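Local coordinates for protein pectate lyase (Cellvibrio cellulosa, PDB 1GXM) that cleaves pectate (polygalacturonate) by beta-elimination, this chain being the catalytic module of a longer multidomain polysaccharide lyase, at residues D38-Y43 and I77-F82; N23-A28 and R151-T156; A181-N186 and Y201-A206; W192-G197 and G216-G221. All blocks are in the same frame, centred on the assembly; numbering follows the deposited sequence.

Contact 1: D38-Y43 and I77-F82; sequences DVVLSY and ITEMVF
Val40 pushes its two methyl groups against different residues of the facing helix, CG1 against Glu79 and CG2 against Phe82, which lie three residues apart on helix 77-90. With CG1 anti to the backbone N (chi1 174°), that methyl reaches the aliphatic start of Glu79: it sits 3.5 Å from Glu79 CG and 3.8 Å from Glu79 CB. The glutamate then bends sharply at its second torsion (chi2 88°), and this kink turns the carboxylate away from the valine, leaving Glu79 CD 4.9 Å from Val40 CG1. Glu79 therefore offers carbon to its neighbour and turns its carboxylate to other partners: OE2 is bonded to Tyr56 OH and to a glycerol that probably came from the crystallisation liquor, while OE1 makes a weak bond to Thr76 N.

The contact joins the short helix 37-42 to helix 77-90 in the helix-rich catalytic module, where the nearest CA atoms, those of Val40 and Glu79, are 6.8 Å apart. On its other branch, Val40 CG2 approaches Phe82 CE2 at 3.8 Å, slanting in toward the ring. Trp32 also meets this phenyl group, edge-to-face.

Two residues beyond the valine, Ser42 OG donates to Val39 O at 2.6 Å, tilted 17° from the carbonyl plane, and also takes a bond from Gly62 N. This serine bond lies within the first segment, on the same short helix that carries the valine.

Contact 2: N23-A28 and R151-T156; sequences NWLNNA and RAPFDT
Ala152 meets helix 20-28 through its carbonyl rather than its methyl group. A water donates to Ala152 O at 2.7 Å and to Asn26 OD1 at 2.9 Å, the two bonds opening at about 102° on the water oxygen, so both of its protons are spent bridging loop and helix. Asn26 OD1 is also bonded to Arg29 NH1 one turn further on, which steadies the amide that holds the water. The two oxygens themselves, Asn26 OD1 and Ala152 O, stay 4.3 Å apart, too far for direct contact, and the water spans the gap.

Pro153 follows through a cis peptide bond. The cis link and the bond from Phe154 N back to Arg151 O, 2.7 Å long, make a type VIa beta turn of residues 151-154. The turn presents Pro153 CD to Leu25 CD2 at 4.0 Å, the two side chains lying aslant. Leu25 extends to meet it with CG anti to the backbone N (chi1 -171°), and the same CD2 lies 4.1 Å from Ala152 O.

Phe154 comes next and packs inside its own turn: Pro153 CG stands 4.1 Å above the centre of the phenyl ring. The ring itself leans on Val143 and Phe146 of helix 136-148. Beyond it, Asp155 forms a salt bridge with Lys88 of helix 77-90, tying the connection between helices 136-148 and 161-181 to a second helix.

With one methyl-to-proline touch and one bridging water, loop and helix meet lightly, and the polar part of the contact depends on that solvent molecule staying in place.

Contact 3: A181-N186 and Y201-A206; sequences AQWKQN and YQPKKA
Ala181, the last residue of helix 161-181, brings its CA to 5.0 Å from that of Tyr201, whose backbone takes a left-handed conformation (phi 66°, psi 1°). Here the two carbonyls share a water, which lies 2.7 Å from Ala181 O and equally 2.7 Å from Tyr201 O. More acceptors surround it than it has protons to give, so the two bonds may not both be made at every moment. Tyr201 O has a second partner in His196 ND1.

The phenol ring of Tyr201 comes alongside the helix end, with CD1 at 4.5 Å from Ala181 CB, a loose apolar touch.

Closer packing occurs two residues further on, past the point where the chain leaves its helix. Trp183 has CG anti to the backbone N (chi1 180°), which sends its six-membered ring across to Pro203. Trp183 CZ3 lies 3.7 Å from Pro203 CD, and Trp183 CE3 lies 3.8 Å from Pro203 CG; the two side chains cross at about a right angle. The shared water sits in the plane of the indole, at its edge. From its five-membered ring, Trp183 NE1 donates to Leu283 O, which restrains how the indole is turned. Pro203 leans in addition on His196 of strand 195-196.

The contact thus ties the approach to the small hairpin of strands 184-185 and 188-189 to the loop before strand 214-215. Its chemistry is divided: carbon against carbon where indole meets proline, and backbone oxygens reconciled through water where the two CA traces come nearest.

Contact 4: W192-G197 and G216-G221; sequences WCAQHG and GSESVG
Ser219 has OG anti to its carbonyl carbon (chi1 -69°), and Trp192 turns CG likewise away from its own carbonyl carbon (chi1 -62°); together these torsions set the hydroxyl between the tryptophan backbone and the rim of its indole. Trp192 N donates to Ser219 OG over 3.2 Å, nearly straight at 161°. The same oxygen lies in the plane of the indole, at its edge, 3.8 Å from Trp192 CE3.

Ser219 OG gives its own proton to Ser215 O and accepts a further bond from a water at 3.2 Å, which also makes a weak bond to Cys193 O. The indole is fixed at its other end by Trp192 NE1, bonded to Ile178 O of helix 161-181.

One residue earlier, Glu218 lays CG against Ala194 CB at 3.9 Å. Its carboxylate goes on to the backbone N atoms of Asp134 and Asn135. On the opposite segment Cys193 N donates to His196 NE2 at 2.8 Å, a bond that closes the bend leading into strand 195-196.

Strand 195-196 pairs antiparallel with strand 130-131, so the contact ties helix 219-226 to this two-stranded sheet, deep in the module. Buried polar groups are paired here rather than left among carbon: a hydroxyl that donates once and accepts twice, and a carboxylate met by two N-H groups.

In the fold
Contacts 1 and 2 share a region, their centres 14 Å apart, and touch directly: Phe82 CB packs on Ala28 O at 3.5 Å, and Ile77 and Thr78 meet the indole of Trp24. Contact 1 falls within the span of chain bracketed by contact 2. Contact 3 lies on the opposite side of the chain's centre from contacts 1 and 2, its centre about 33 and 31 Å from theirs. The centres of contacts 3 and 4 are 9 Å apart, and their segments alternate along the sequence; Gln202 O probably accepts a bond from Gly197 N at 2.8 Å. Contact 4 is the most central, with nearest atoms about 10 Å from contact 1, where glycerol sits on Glu79 and may mark a pocket.

Contact 1: D38-Y43 and I77-F82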
loop_
_atom_site.group_PDB
_atom_site.type_symbol
_atom_site.label_atom_id
_atom_site.label_comp_id
_atom_site.label_asym_id
_atom_site.label_seq_id
_atom_site.Cartn_x
_atom_site.Cartn_y
_atom_site.Cartn_z
ATOM N N ASP A 38 11.766 -17.988 -13.844
ATOM C CA ASP A 38 13.126 -18.297 -13.394
ATOM C C ASP A 38 13.935 -17.025 -13.217
ATOM O O ASP A 38 14.747 -16.930 -12.301
ATOM C CB ASP A 38 13.837 -19.217 -14.391
ATOM C CG ASP A 38 13.420 -20.650 -14.261
ATOM O OD1 ASP A 38 12.643 -20.965 -13.344
ATOM O OD2 ASP A 38 13.858 -21.531 -15.031
ATOM N N VAL A 39 13.727 -16.061 -14.099
ATOM C CA VAL A 39 14.385 -14.768 -13.961
ATOM C C VAL A 39 13.957 -14.130 -12.643
ATOM O O VAL A 39 14.797 -13.771 -11.827
ATOM C CB VAL A 39 14.092 -13.826 -15.140
ATOM C CG1 VAL A 39 14.660 -12.423 -14.901
ATOM C CG2 VAL A 39 14.683 -14.398 -16.397
ATOM N N VAL A 40 12.658 -14.030 -12.419
ATOM C CA VAL A 40 12.171 -13.459 -11.161
ATOM C C VAL A 40 12.751 -14.184 -9.971
ATOM O O VAL A 40 13.250 -13.581 -9.038
ATOM C CB VAL A 40 10.633 -13.476 -11.112
ATOM C CG1 VAL A 40 10.127 -13.028 -9.760
ATOM C CG2 VAL A 40 10.104 -12.596 -12.195
ATOM N N LEU A 41 12.696 -15.502 -10.017
ATOM C CA LEU A 41 13.181 -16.323 -8.931
ATOM C C LEU A 41 14.648 -15.992 -8.614
ATOM O O LEU A 41 15.070 -15.935 -7.460
ATOM C CB LEU A 41 13.049 -17.797 -9.312
ATOM C CG LEU A 41 13.609 -18.812 -8.335
ATOM C CD1 LEU A 41 12.974 -18.719 -6.942
ATOM C CD2 LEU A 41 13.396 -20.193 -8.920
ATOM N N SER A 42 15.416 -15.790 -9.674
ATOM C CA SER A 42 16.861 -15.659 -9.574
ATOM C C SER A 42 17.316 -14.357 -8.925
ATOM O O SER A 42 18.480 -14.259 -8.569
ATOM C CB SER A 42 17.508 -15.791 -10.945
ATOM O OG SER A 42 17.278 -14.653 -11.729
ATOM N N TYR A 43 16.410 -13.398 -8.739
ATOM C CA TYR A 43 16.750 -12.153 -8.044
ATOM C C TYR A 43 16.306 -12.115 -6.593
ATOM O O TYR A 43 16.564 -11.150 -5.903
ATOM C CB TYR A 43 16.175 -10.941 -8.788
ATOM C CG TYR A 43 16.942 -10.686 -10.042
ATOM C CD1 TYR A 43 18.105 -9.930 -10.015
ATOM C CD2 TYR A 43 16.559 -11.260 -11.233
ATOM C CE1 TYR A 43 18.852 -9.726 -11.161
ATOM C CE2 TYR A 43 17.308 -11.072 -12.384
ATOM C CZ TYR A 43 18.462 -10.312 -12.335
ATOM O OH TYR A 43 19.228 -10.127 -13.474
ATOM N N ILE A 77 6.197 -8.270 -2.770
ATOM C CA ILE A 77 4.795 -8.636 -2.739
ATOM C C ILE A 77 4.304 -9.087 -4.109
ATOM O O ILE A 77 3.532 -10.041 -4.200
ATOM C CB ILE A 77 3.922 -7.515 -2.120
ATOM C CG1 ILE A 77 4.057 -6.187 -2.869
ATOM C CG2 ILE A 77 4.288 -7.375 -0.652
ATOM C CD1 ILE A 77 3.088 -5.096 -2.395
ATOM N N THR A 78 4.777 -8.459 -5.170
ATOM C CA THR A 78 4.346 -8.842 -6.505
ATOM C C THR A 78 5.009 -10.151 -6.895
ATOM O O THR A 78 4.348 -11.073 -7.341
ATOM C CB THR A 78 4.699 -7.770 -7.509
ATOM O OG1 THR A 78 4.155 -6.511 -7.095
ATOM C CG2 THR A 78 4.042 -8.073 -8.840
ATOM N N GLU A 79 6.322 -10.223 -6.730
ATOM C CA GLU A 79 7.071 -11.428 -7.079
ATOM C C GLU A 79 6.527 -12.653 -6.370
ATOM O O GLU A 79 6.400 -13.729 -6.969
ATOM C CB GLU A 79 8.564 -11.273 -6.747
ATOM C CG GLU A 79 9.321 -10.326 -7.658
ATOM C CD GLU A 79 9.295 -8.887 -7.225
ATOM O OE1 GLU A 79 8.433 -8.505 -6.415
ATOM O OE2 GLU A 79 10.140 -8.121 -7.714
ATOM N N MET A 80 6.182 -12.523 -5.103
ATOM C CA MET A 80 5.764 -13.704 -4.345
ATOM C C MET A 80 4.386 -14.185 -4.788
ATOM O O MET A 80 4.137 -15.395 -4.805
ATOM C CB MET A 80 5.871 -13.510 -2.840
ATOM C CG MET A 80 4.659 -12.948 -2.211
ATOM S SD MET A 80 5.097 -12.160 -0.736
ATOM C CE MET A 80 4.804 -13.450 0.456
ATOM N N VAL A 81 3.500 -13.262 -5.157
ATOM C CA VAL A 81 2.171 -13.644 -5.598
ATOM C C VAL A 81 2.317 -14.342 -6.947
ATOM O O VAL A 81 1.739 -15.399 -7.196
ATOM C CB VAL A 81 1.238 -12.426 -5.690
ATOM C CG1 VAL A 81 -0.057 -12.777 -6.403
ATOM C CG2 VAL A 81 0.946 -11.887 -4.293
ATOM N N PHE A 82 3.101 -13.735 -7.826
ATOM C CA PHE A 82 3.408 -14.302 -9.122
ATOM C C PHE A 82 3.984 -15.701 -9.019
ATOM O O PHE A 82 3.498 -16.635 -9.667
ATOM C CB PHE A 82 4.359 -13.351 -9.837
ATOM C CG PHE A 82 4.955 -13.915 -11.079
ATOM C CD1 PHE A 82 4.168 -14.178 -12.190
ATOM C CD2 PHE A 82 6.308 -14.183 -11.132
ATOM C CE1 PHE A 82 4.748 -14.701 -13.341
ATOM C CE2 PHE A 82 6.885 -14.687 -12.256
ATOM C CZ PHE A 82 6.114 -14.940 -13.367
#

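Contact 2: N23-A28 and R151-T156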
loop_
_atom_site.group_PDB
_atom_site.type_symbol
_atom_site.label_atom_id
_atom_site.label_comp_id
_atom_site.label_asym_id
_atom_site.label_seq_id
_atom_site.Cartn_x
_atom_site.Cartn_y
_atom_site.Cartn_z
ATOM N N ASN A 23 -7.915 -6.707 -6.137
ATOM C CA ASN A 23 -7.699 -6.546 -7.570
ATOM C C ASN A 23 -6.195 -6.499 -7.852
ATOM O O ASN A 23 -5.694 -7.110 -8.803
ATOM C CB ASN A 23 -8.350 -5.273 -8.081
ATOM C CG ASN A 23 -9.857 -5.376 -8.230
ATOM O OD1 ASN A 23 -10.541 -4.354 -8.369
ATOM N ND2 ASN A 23 -10.378 -6.579 -8.217
ATOM N N TRP A 24 -5.457 -5.766 -7.031
ATOM C CA TRP A 24 -4.019 -5.707 -7.196
ATOM C C TRP A 24 -3.409 -7.112 -7.106
ATOM O O TRP A 24 -2.561 -7.509 -7.914
ATOM C CB TRP A 24 -3.363 -4.773 -6.153
ATOM C CG TRP A 24 -1.921 -5.008 -6.147
ATOM C CD1 TRP A 24 -1.010 -4.484 -7.008
ATOM C CD2 TRP A 24 -1.229 -5.933 -5.330
ATOM N NE1 TRP A 24 0.221 -5.028 -6.764
ATOM C CE2 TRP A 24 0.113 -5.921 -5.735
ATOM C CE3 TRP A 24 -1.601 -6.777 -4.269
ATOM C CZ2 TRP A 24 1.078 -6.720 -5.136
ATOM C CZ3 TRP A 24 -0.629 -7.563 -3.675
ATOM C CH2 TRP A 24 0.676 -7.535 -4.119
ATOM N N LEU A 25 -3.825 -7.874 -6.111
ATOM C CA LEU A 25 -3.214 -9.175 -5.861
ATOM C C LEU A 25 -3.523 -10.114 -7.024
ATOM O O LEU A 25 -2.662 -10.816 -7.547
ATOM C CB LEU A 25 -3.733 -9.752 -4.563
ATOM C CG LEU A 25 -3.024 -11.011 -4.056
ATOM C CD1 LEU A 25 -3.072 -11.067 -2.533
ATOM C CD2 LEU A 25 -3.650 -12.277 -4.660
ATOM N N ASN A 26 -4.772 -10.138 -7.426
ATOM C CA ASN A 26 -5.131 -11.045 -8.501
ATOM C C ASN A 26 -4.418 -10.690 -9.788
ATOM O O ASN A 26 -4.005 -11.580 -10.529
ATOM C CB ASN A 26 -6.646 -11.140 -8.641
ATOM C CG ASN A 26 -7.257 -12.005 -7.534
ATOM O OD1 ASN A 26 -6.825 -13.151 -7.308
ATOM N ND2 ASN A 26 -8.229 -11.458 -6.815
ATOM N N ASN A 27 -4.228 -9.403 -10.048
ATOM C CA ASN A 27 -3.429 -8.979 -11.196
ATOM C C ASN A 27 -1.981 -9.427 -11.093
ATOM O O ASN A 27 -1.364 -9.808 -12.092
ATOM C CB ASN A 27 -3.435 -7.481 -11.292
ATOM C CG ASN A 27 -4.667 -6.961 -12.005
ATOM O OD1 ASN A 27 -5.053 -5.802 -11.837
ATOM N ND2 ASN A 27 -5.371 -7.854 -12.695
ATOM N N ALA A 28 -1.425 -9.381 -9.889
ATOM C CA ALA A 28 -0.020 -9.738 -9.682
ATOM C C ALA A 28 0.253 -11.202 -10.021
ATOM O O ALA A 28 1.371 -11.586 -10.315
ATOM C CB ALA A 28 0.401 -9.456 -8.258
ATOM N N ARG A 151 -6.481 -18.392 0.238
ATOM C CA ARG A 151 -7.035 -17.872 -1.004
ATOM C C ARG A 151 -6.029 -18.027 -2.103
ATOM O O ARG A 151 -4.836 -17.892 -1.874
ATOM C CB ARG A 151 -7.381 -16.386 -0.911
ATOM C CG ARG A 151 -8.406 -16.074 0.096
ATOM C CD ARG A 151 -9.045 -14.715 -0.048
ATOM N NE ARG A 151 -9.840 -14.463 1.146
ATOM C CZ ARG A 151 -9.482 -13.697 2.162
ATOM N NH1 ARG A 151 -8.350 -12.994 2.138
ATOM N NH2 ARG A 151 -10.283 -13.599 3.210
ATOM N N ALA A 152 -6.521 -18.291 -3.304
ATOM C CA ALA A 152 -5.697 -18.372 -4.494
ATOM C C ALA A 152 -4.811 -17.136 -4.587
ATOM O O ALA A 152 -5.290 -16.018 -4.426
ATOM C CB ALA A 152 -6.581 -18.471 -5.733
ATOM N N PRO A 153 -3.541 -17.290 -4.932
ATOM C CA PRO A 153 -2.887 -18.546 -5.350
ATOM C C PRO A 153 -2.302 -19.407 -4.238
ATOM O O PRO A 153 -1.524 -20.319 -4.551
ATOM C CB PRO A 153 -1.748 -18.021 -6.213
ATOM C CG PRO A 153 -1.381 -16.732 -5.550
ATOM C CD PRO A 153 -2.644 -16.133 -5.031
ATOM N N PHE A 154 -2.665 -19.146 -2.989
ATOM C CA PHE A 154 -2.068 -19.808 -1.829
ATOM C C PHE A 154 -2.931 -20.962 -1.337
ATOM O O PHE A 154 -2.789 -21.423 -0.198
ATOM C CB PHE A 154 -1.852 -18.801 -0.704
ATOM C CG PHE A 154 -1.064 -17.598 -1.137
ATOM C CD1 PHE A 154 0.295 -17.709 -1.402
ATOM C CD2 PHE A 154 -1.673 -16.374 -1.304
ATOM C CE1 PHE A 154 1.035 -16.596 -1.816
ATOM C CE2 PHE A 154 -0.931 -15.258 -1.715
ATOM C CZ PHE A 154 0.408 -15.374 -1.981
ATOM N N ASP A 155 -3.801 -21.441 -2.217
ATOM C CA ASP A 155 -4.652 -22.614 -1.899
ATOM C C ASP A 155 -4.007 -23.893 -2.444
ATOM O O ASP A 155 -4.658 -24.746 -3.056
ATOM C CB ASP A 155 -6.086 -22.437 -2.413
ATOM C CG ASP A 155 -6.166 -22.253 -3.910
ATOM O OD1 ASP A 155 -5.144 -21.950 -4.568
ATOM O OD2 ASP A 155 -7.238 -22.390 -4.529
ATOM N N THR A 156 -2.709 -24.000 -2.202
ATOM C CA THR A 156 -1.906 -25.154 -2.564
ATOM C C THR A 156 -1.218 -25.623 -1.303
ATOM O O THR A 156 -1.482 -25.142 -0.209
ATOM C CB THR A 156 -0.857 -24.786 -3.627
ATOM O OG1 THR A 156 0.069 -23.834 -3.086
ATOM C CG2 THR A 156 -1.481 -24.055 -4.805
HETATM O O HOH W 1 -7.622 -14.810 -5.108
#

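Contact 3: A181-N186 and Y201-A206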
loop_
_atom_site.group_PDB
_atom_site.type_symbol
_atom_site.label_atom_id
_atom_site.label_comp_id
_atom_site.label_asym_id
_atom_site.label_seq_id
_atom_site.Cartn_x
_atom_site.Cartn_y
_atom_site.Cartn_z
ATOM N N ALA A 181 -2.728 3.686 14.274
ATOM C CA ALA A 181 -2.082 4.761 13.535
ATOM C C ALA A 181 -3.069 5.734 12.924
ATOM O O ALA A 181 -2.707 6.855 12.580
ATOM C CB ALA A 181 -1.185 4.195 12.466
ATOM N N GLN A 182 -4.304 5.298 12.739
ATOM C CA GLN A 182 -5.299 6.104 12.073
ATOM C C GLN A 182 -5.414 7.429 12.793
ATOM O O GLN A 182 -5.554 7.486 14.009
ATOM C CB GLN A 182 -6.631 5.376 12.012
ATOM C CG GLN A 182 -7.651 6.034 11.080
ATOM C CD GLN A 182 -8.894 5.179 10.900
ATOM O OE1 GLN A 182 -9.056 4.160 11.577
ATOM N NE2 GLN A 182 -9.759 5.574 9.988
ATOM N N TRP A 183 -5.330 8.505 12.039
ATOM C CA TRP A 183 -5.172 9.830 12.614
ATOM C C TRP A 183 -6.474 10.403 13.124
ATOM O O TRP A 183 -7.475 10.416 12.427
ATOM C CB TRP A 183 -4.580 10.770 11.576
ATOM C CG TRP A 183 -4.380 12.141 12.075
ATOM C CD1 TRP A 183 -5.109 13.222 11.742
ATOM C CD2 TRP A 183 -3.377 12.585 12.987
ATOM N NE1 TRP A 183 -4.637 14.334 12.394
ATOM C CE2 TRP A 183 -3.552 13.972 13.148
ATOM C CE3 TRP A 183 -2.308 11.961 13.642
ATOM C CZ2 TRP A 183 -2.732 14.738 13.967
ATOM C CZ3 TRP A 183 -1.501 12.724 14.463
ATOM C CH2 TRP A 183 -1.722 14.097 14.617
ATOM N N LYS A 184 -6.428 10.893 14.357
ATOM C CA LYS A 184 -7.562 11.554 14.975
ATOM C C LYS A 184 -7.309 13.030 14.838
ATOM O O LYS A 184 -6.397 13.604 15.432
ATOM C CB LYS A 184 -7.714 11.145 16.426
ATOM C CG LYS A 184 -8.156 9.706 16.585
ATOM C CD LYS A 184 -7.979 9.113 18.011
ATOM C CE LYS A 184 -7.978 10.096 19.139
ATOM N NZ LYS A 184 -7.385 9.496 20.379
ATOM N N GLN A 185 -8.132 13.615 13.998
ATOM C CA GLN A 185 -8.042 15.002 13.631
ATOM C C GLN A 185 -9.007 15.738 14.526
ATOM O O GLN A 185 -10.204 15.714 14.286
ATOM C CB GLN A 185 -8.453 15.151 12.184
ATOM C CG GLN A 185 -8.269 16.547 11.645
ATOM C CD GLN A 185 -8.612 16.571 10.206
ATOM O OE1 GLN A 185 -9.800 16.538 9.865
ATOM N NE2 GLN A 185 -7.599 16.563 9.340
ATOM N N ASN A 186 -8.466 16.358 15.569
ATOM C CA ASN A 186 -9.255 17.098 16.551
ATOM C C ASN A 186 -10.418 16.241 17.011
ATOM O O ASN A 186 -11.574 16.654 17.032
ATOM C CB ASN A 186 -9.701 18.427 15.959
ATOM C CG ASN A 186 -8.531 19.259 15.486
ATOM O OD1 ASN A 186 -7.561 19.469 16.233
ATOM N ND2 ASN A 186 -8.580 19.693 14.223
ATOM N N TYR A 201 3.715 5.314 16.218
ATOM C CA TYR A 201 2.471 5.447 15.426
ATOM C C TYR A 201 2.252 6.831 14.812
ATOM O O TYR A 201 1.228 7.066 14.174
ATOM C CB TYR A 201 1.236 5.088 16.264
ATOM C CG TYR A 201 1.276 3.718 16.859
ATOM C CD1 TYR A 201 0.835 2.621 16.139
ATOM C CD2 TYR A 201 1.723 3.515 18.154
ATOM C CE1 TYR A 201 0.862 1.360 16.682
ATOM C CE2 TYR A 201 1.761 2.245 18.702
ATOM C CZ TYR A 201 1.330 1.183 17.962
ATOM O OH TYR A 201 1.352 -0.070 18.505
ATOM N N GLN A 202 3.174 7.757 15.014
ATOM C CA GLN A 202 2.990 9.140 14.601
ATOM C C GLN A 202 3.250 9.289 13.110
ATOM O O GLN A 202 4.111 8.633 12.579
ATOM C CB GLN A 202 4.010 10.051 15.294
ATOM C CG GLN A 202 4.025 10.192 16.800
ATOM C CD GLN A 202 5.260 11.034 17.277
ATOM O OE1 GLN A 202 6.024 11.552 16.455
ATOM N NE2 GLN A 202 5.451 11.126 18.575
ATOM N N PRO A 203 2.581 10.212 12.449
ATOM C CA PRO A 203 2.966 10.568 11.087
ATOM C C PRO A 203 4.405 10.988 11.015
ATOM O O PRO A 203 4.919 11.663 11.888
ATOM C CB PRO A 203 2.060 11.743 10.762
ATOM C CG PRO A 203 0.850 11.475 11.601
ATOM C CD PRO A 203 1.396 10.955 12.903
ATOM N N LYS A 204 5.049 10.590 9.938
ATOM C CA LYS A 204 6.444 10.914 9.686
ATOM C C LYS A 204 6.623 11.469 8.284
ATOM O O LYS A 204 5.761 11.317 7.415
ATOM C CB LYS A 204 7.324 9.664 9.793
ATOM C CG LYS A 204 7.249 8.983 11.126
ATOM C CD LYS A 204 7.820 9.797 12.277
ATOM C CE LYS A 204 7.669 9.041 13.549
ATOM N NZ LYS A 204 8.171 9.809 14.748
ATOM N N LYS A 205 7.759 12.104 8.075
ATOM C CA LYS A 205 8.218 12.496 6.752
ATOM C C LYS A 205 8.898 11.305 6.078
ATOM O O LYS A 205 9.275 10.326 6.719
ATOM C CB LYS A 205 9.265 13.611 6.826
ATOM C CG LYS A 205 8.917 14.827 7.661
ATOM C CD LYS A 205 10.050 15.872 7.647
ATOM C CE LYS A 205 9.905 16.965 8.701
ATOM N NZ LYS A 205 8.837 17.934 8.389
ATOM N N ALA A 206 9.063 11.410 4.766
ATOM C CA ALA A 206 9.863 10.465 4.009
ATOM C C ALA A 206 10.925 11.264 3.272
ATOM O O ALA A 206 11.811 11.837 3.916
ATOM C CB ALA A 206 9.023 9.577 3.113
HETATM O O HOH W 2 -1.085 8.503 14.021
#

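Contact 4: W192-G197 and G216-G221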
loop_
_atom_site.group_PDB
_atom_site.type_symbol
_atom_site.label_atom_id
_atom_site.label_comp_id
_atom_site.label_asym_id
_atom_site.label_seq_id
_atom_site.Cartn_x
_atom_site.Cartn_y
_atom_site.Cartn_z
ATOM N N TRP A 192 -4.526 8.012 7.097
ATOM C CA TRP A 192 -3.158 7.740 7.459
ATOM C C TRP A 192 -2.232 8.606 6.648
ATOM O O TRP A 192 -2.544 9.030 5.548
ATOM C CB TRP A 192 -2.786 6.259 7.184
ATOM C CG TRP A 192 -3.616 5.327 7.984
ATOM C CD1 TRP A 192 -3.293 4.776 9.181
ATOM C CD2 TRP A 192 -4.954 4.909 7.700
ATOM N NE1 TRP A 192 -4.331 4.025 9.648
ATOM C CE2 TRP A 192 -5.367 4.082 8.761
ATOM C CE3 TRP A 192 -5.831 5.121 6.638
ATOM C CZ2 TRP A 192 -6.628 3.500 8.804
ATOM C CZ3 TRP A 192 -7.069 4.556 6.675
ATOM C CH2 TRP A 192 -7.476 3.770 7.763
ATOM N N CYS A 193 -1.062 8.834 7.203
ATOM C CA CYS A 193 0.072 9.379 6.480
ATOM C C CYS A 193 0.683 8.282 5.637
ATOM O O CYS A 193 0.492 7.112 5.875
ATOM C CB CYS A 193 1.105 9.910 7.487
ATOM S SG CYS A 193 2.360 10.956 6.765
ATOM N N ALA A 194 1.463 8.661 4.638
ATOM C CA ALA A 194 2.128 7.664 3.814
ATOM C C ALA A 194 3.140 6.855 4.608
ATOM O O ALA A 194 3.477 5.752 4.233
ATOM C CB ALA A 194 2.772 8.276 2.621
ATOM N N GLN A 195 3.618 7.405 5.709
ATOM C CA GLN A 195 4.489 6.661 6.590
ATOM C C GLN A 195 4.280 7.152 8.010
ATOM O O GLN A 195 4.011 8.329 8.232
ATOM C CB GLN A 195 5.956 6.734 6.167
ATOM C CG GLN A 195 6.488 8.102 5.969
ATOM C CD GLN A 195 5.959 8.806 4.731
ATOM O OE1 GLN A 195 5.906 8.207 3.645
ATOM N NE2 GLN A 195 5.627 10.071 4.864
ATOM N N HIS A 196 4.387 6.211 8.952
ATOM C CA HIS A 196 4.196 6.463 10.376
ATOM C C HIS A 196 5.322 5.814 11.145
ATOM O O HIS A 196 5.939 4.864 10.681
ATOM C CB HIS A 196 2.895 5.846 10.885
ATOM C CG HIS A 196 1.653 6.572 10.488
ATOM N ND1 HIS A 196 0.880 7.245 11.401
ATOM C CD2 HIS A 196 1.041 6.728 9.287
ATOM C CE1 HIS A 196 -0.163 7.780 10.784
ATOM N NE2 HIS A 196 -0.090 7.474 9.499
ATOM N N GLY A 197 5.533 6.285 12.363
ATOM C CA GLY A 197 6.570 5.707 13.200
ATOM C C GLY A 197 6.212 4.281 13.545
ATOM O O GLY A 197 5.107 3.988 13.975
ATOM N N GLY A 216 -3.798 11.296 0.724
ATOM C CA GLY A 216 -4.911 11.030 -0.154
ATOM C C GLY A 216 -4.664 9.821 -1.026
ATOM O O GLY A 216 -5.594 9.125 -1.387
ATOM N N SER A 217 -3.409 9.580 -1.383
ATOM C CA SER A 217 -3.054 8.491 -2.285
ATOM C C SER A 217 -2.994 7.145 -1.592
ATOM O O SER A 217 -3.509 6.172 -2.096
ATOM C CB SER A 217 -1.708 8.784 -2.933
ATOM O OG SER A 217 -0.773 9.175 -1.949
ATOM N N GLU A 218 -2.364 7.077 -0.435
ATOM C CA GLU A 218 -2.088 5.777 0.182
ATOM C C GLU A 218 -3.197 5.300 1.080
ATOM O O GLU A 218 -3.270 4.117 1.385
ATOM C CB GLU A 218 -0.765 5.788 0.962
ATOM C CG GLU A 218 0.421 6.294 0.168
ATOM C CD GLU A 218 0.741 5.496 -1.076
ATOM O OE1 GLU A 218 0.177 4.416 -1.305
ATOM O OE2 GLU A 218 1.612 5.961 -1.814
ATOM N N SER A 219 -4.068 6.198 1.505
ATOM C CA SER A 219 -5.096 5.798 2.442
ATOM C C SER A 219 -6.146 4.914 1.787
ATOM O O SER A 219 -6.793 4.153 2.467
ATOM C CB SER A 219 -5.712 7.010 3.095
ATOM O OG SER A 219 -4.775 7.609 3.958
ATOM N N VAL A 220 -6.268 4.966 0.464
ATOM C CA VAL A 220 -7.190 4.103 -0.276
ATOM C C VAL A 220 -6.854 2.639 -0.034
ATOM O O VAL A 220 -7.701 1.835 0.351
ATOM C CB VAL A 220 -7.106 4.384 -1.777
ATOM C CG1 VAL A 220 -7.958 3.404 -2.571
ATOM C CG2 VAL A 220 -7.497 5.828 -2.069
ATOM N N GLY A 221 -5.590 2.290 -0.228
ATOM C CA GLY A 221 -5.174 0.912 -0.092
ATOM C C GLY A 221 -5.286 0.422 1.330
ATOM O O GLY A 221 -5.537 -0.757 1.570
HETATM O O HOH W 3 -1.837 6.253 3.919
#